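Local coordinates for DNA mismatch repair protein MutS (Thermus aquaticus, PDB 1EWQ) that binds mismatched DNA and ATP, has a weak ATPase activity and probably carries out the recognition step of DNA mismatch repair, at residues L438-N443 against Y448-T453. Residues are numbered along the deposited sequence; the frame is centred on the assembly and turned at random.
Sequences LKVGYN and YYLEVT
The ring of Y449 lies flat on the backbone of G441, whose carbonyl carbon sits 3.4 Å above the ring plane, toward its rim; Y442 N and N443 ND2 approach the same ring obliquely. With chi1 at 59°, Y449 folds its ring back over the neighbouring strand, onto a residue that has no side chain to block it. This is a tyrosine covering a cross-strand glycine in an antiparallel hydrogen-bonded pair. On the other face of the sheet, Y442 turns an edge to Y448 in an edge-to-face pair, its CD1 over the ring centre and the planes 54° apart. V440 CG2 meets L450 CD2 at 3.9 Å beside them.

Reciprocal backbone hydrogen bonds join K439 with E451 and G441 with Y449. K439 and E451 lie side by side, E451 extended and K439 bent at chi3 (-68°), yet NZ to OE1 is a long 3.9 Å salt bridge, supplemented by a water bonded to both atoms. A second water bonds Y449 OH and, weakly, N443 ND2, while N443 OD1 accepts from F446 N in the turn.

Strand 439-443 edges the four-stranded antiparallel sheet of the MutS DNA-clamp domain, carried between long helices 406-433 and 479-511; N443 packs on a DNA phosphate. Inside it, 449-453 pairs with 473-477, whose R475 salt-bridges E451 OE2. Helix 479-511 supplies Y489 to Y442 OH and M481 to L450, while helix 406-433 stacks F422 on Y448.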
# COMPACT_ATOMS: atom_id res chain seq x y z
N LEU C 438 -30.83 -26.97 -44.32
CA LEU C 438 -29.56 -27.70 -44.23
C LEU C 438 -28.43 -26.68 -44.17
O LEU C 438 -28.50 -25.61 -44.77
CB LEU C 438 -29.36 -28.61 -45.45
CG LEU C 438 -28.06 -29.41 -45.56
CD1 LEU C 438 -28.25 -30.58 -46.49
CD2 LEU C 438 -26.92 -28.51 -46.04
N LYS C 439 -27.38 -27.00 -43.43
CA LYS C 439 -26.26 -26.08 -43.30
C LYS C 439 -24.90 -26.73 -43.28
O LYS C 439 -24.76 -27.89 -42.88
CB LYS C 439 -26.43 -25.22 -42.04
CG LYS C 439 -27.37 -24.03 -42.24
CD LYS C 439 -27.44 -23.12 -41.02
CE LYS C 439 -28.12 -23.82 -39.85
NZ LYS C 439 -28.30 -22.90 -38.68
N VAL C 440 -23.91 -25.98 -43.74
CA VAL C 440 -22.52 -26.42 -43.70
C VAL C 440 -21.92 -25.58 -42.59
O VAL C 440 -21.86 -24.35 -42.69
CB VAL C 440 -21.77 -26.13 -45.02
CG1 VAL C 440 -20.27 -26.24 -44.78
CG2 VAL C 440 -22.21 -27.11 -46.10
N GLY C 441 -21.50 -26.22 -41.50
CA GLY C 441 -20.93 -25.48 -40.40
C GLY C 441 -19.54 -25.96 -40.08
O GLY C 441 -18.99 -26.82 -40.78
N TYR C 442 -18.97 -25.43 -39.01
CA TYR C 442 -17.63 -25.81 -38.60
C TYR C 442 -17.33 -25.54 -37.12
O TYR C 442 -17.81 -24.58 -36.54
CB TYR C 442 -16.61 -25.06 -39.47
CG TYR C 442 -15.18 -25.23 -38.99
CD1 TYR C 442 -14.36 -26.20 -39.53
CD2 TYR C 442 -14.70 -24.47 -37.91
CE1 TYR C 442 -13.09 -26.44 -39.02
CE2 TYR C 442 -13.43 -24.70 -37.39
CZ TYR C 442 -12.63 -25.69 -37.95
OH TYR C 442 -11.39 -25.95 -37.42
N ASN C 443 -16.53 -26.43 -36.52
CA ASN C 443 -16.05 -26.28 -35.15
C ASN C 443 -14.75 -27.07 -35.05
O ASN C 443 -14.57 -28.08 -35.74
CB ASN C 443 -17.06 -26.74 -34.07
CG ASN C 443 -17.29 -28.25 -34.04
OD1 ASN C 443 -16.34 -29.04 -34.07
ND2 ASN C 443 -18.56 -28.65 -33.95
N TYR C 448 -15.31 -29.53 -40.66
CA TYR C 448 -16.45 -29.13 -41.49
C TYR C 448 -17.53 -30.19 -41.50
O TYR C 448 -17.24 -31.38 -41.45
CB TYR C 448 -16.00 -28.83 -42.91
CG TYR C 448 -15.16 -27.58 -43.01
CD1 TYR C 448 -13.80 -27.61 -42.70
CD2 TYR C 448 -15.73 -26.35 -43.34
CE1 TYR C 448 -13.03 -26.44 -42.72
CE2 TYR C 448 -14.98 -25.19 -43.37
CZ TYR C 448 -13.63 -25.24 -43.06
OH TYR C 448 -12.89 -24.08 -43.09
N TYR C 449 -18.79 -29.77 -41.59
CA TYR C 449 -19.89 -30.73 -41.57
C TYR C 449 -21.18 -30.21 -42.20
O TYR C 449 -21.33 -29.02 -42.45
CB TYR C 449 -20.18 -31.14 -40.12
CG TYR C 449 -20.56 -29.97 -39.23
CD1 TYR C 449 -21.79 -29.32 -39.38
CD2 TYR C 449 -19.67 -29.48 -38.28
CE1 TYR C 449 -22.13 -28.20 -38.60
CE2 TYR C 449 -19.98 -28.37 -37.50
CZ TYR C 449 -21.21 -27.73 -37.67
OH TYR C 449 -21.50 -26.61 -36.91
N LEU C 450 -22.11 -31.14 -42.43
CA LEU C 450 -23.43 -30.85 -42.98
C LEU C 450 -24.36 -31.01 -41.78
O LEU C 450 -24.25 -31.99 -41.04
CB LEU C 450 -23.79 -31.87 -44.06
CG LEU C 450 -22.96 -31.83 -45.33
CD1 LEU C 450 -22.95 -33.20 -45.99
CD2 LEU C 450 -23.52 -30.76 -46.27
N GLU C 451 -25.26 -30.06 -41.59
CA GLU C 451 -26.16 -30.09 -40.45
C GLU C 451 -27.63 -30.08 -40.87
O GLU C 451 -28.06 -29.24 -41.66
CB GLU C 451 -25.87 -28.88 -39.54
CG GLU C 451 -26.66 -28.84 -38.24
CD GLU C 451 -26.44 -27.55 -37.47
OE1 GLU C 451 -27.10 -26.53 -37.78
OE2 GLU C 451 -25.59 -27.54 -36.55
N VAL C 452 -28.39 -31.03 -40.33
CA VAL C 452 -29.82 -31.16 -40.60
C VAL C 452 -30.55 -31.24 -39.26
O VAL C 452 -30.06 -31.86 -38.32
CB VAL C 452 -30.13 -32.45 -41.41
CG1 VAL C 452 -31.64 -32.64 -41.54
CG2 VAL C 452 -29.50 -32.37 -42.80
N THR C 453 -31.71 -30.61 -39.19
CA THR C 453 -32.53 -30.62 -37.97
C THR C 453 -33.43 -31.86 -37.91
O THR C 453 -33.73 -32.48 -38.94
CB THR C 453 -33.44 -29.39 -37.90
OG1 THR C 453 -34.32 -29.39 -39.03
CG2 THR C 453 -32.60 -28.12 -37.91
O HOH W 1 -27.22 -24.40 -36.47
O HOH W 2 -20.45 -25.97 -34.56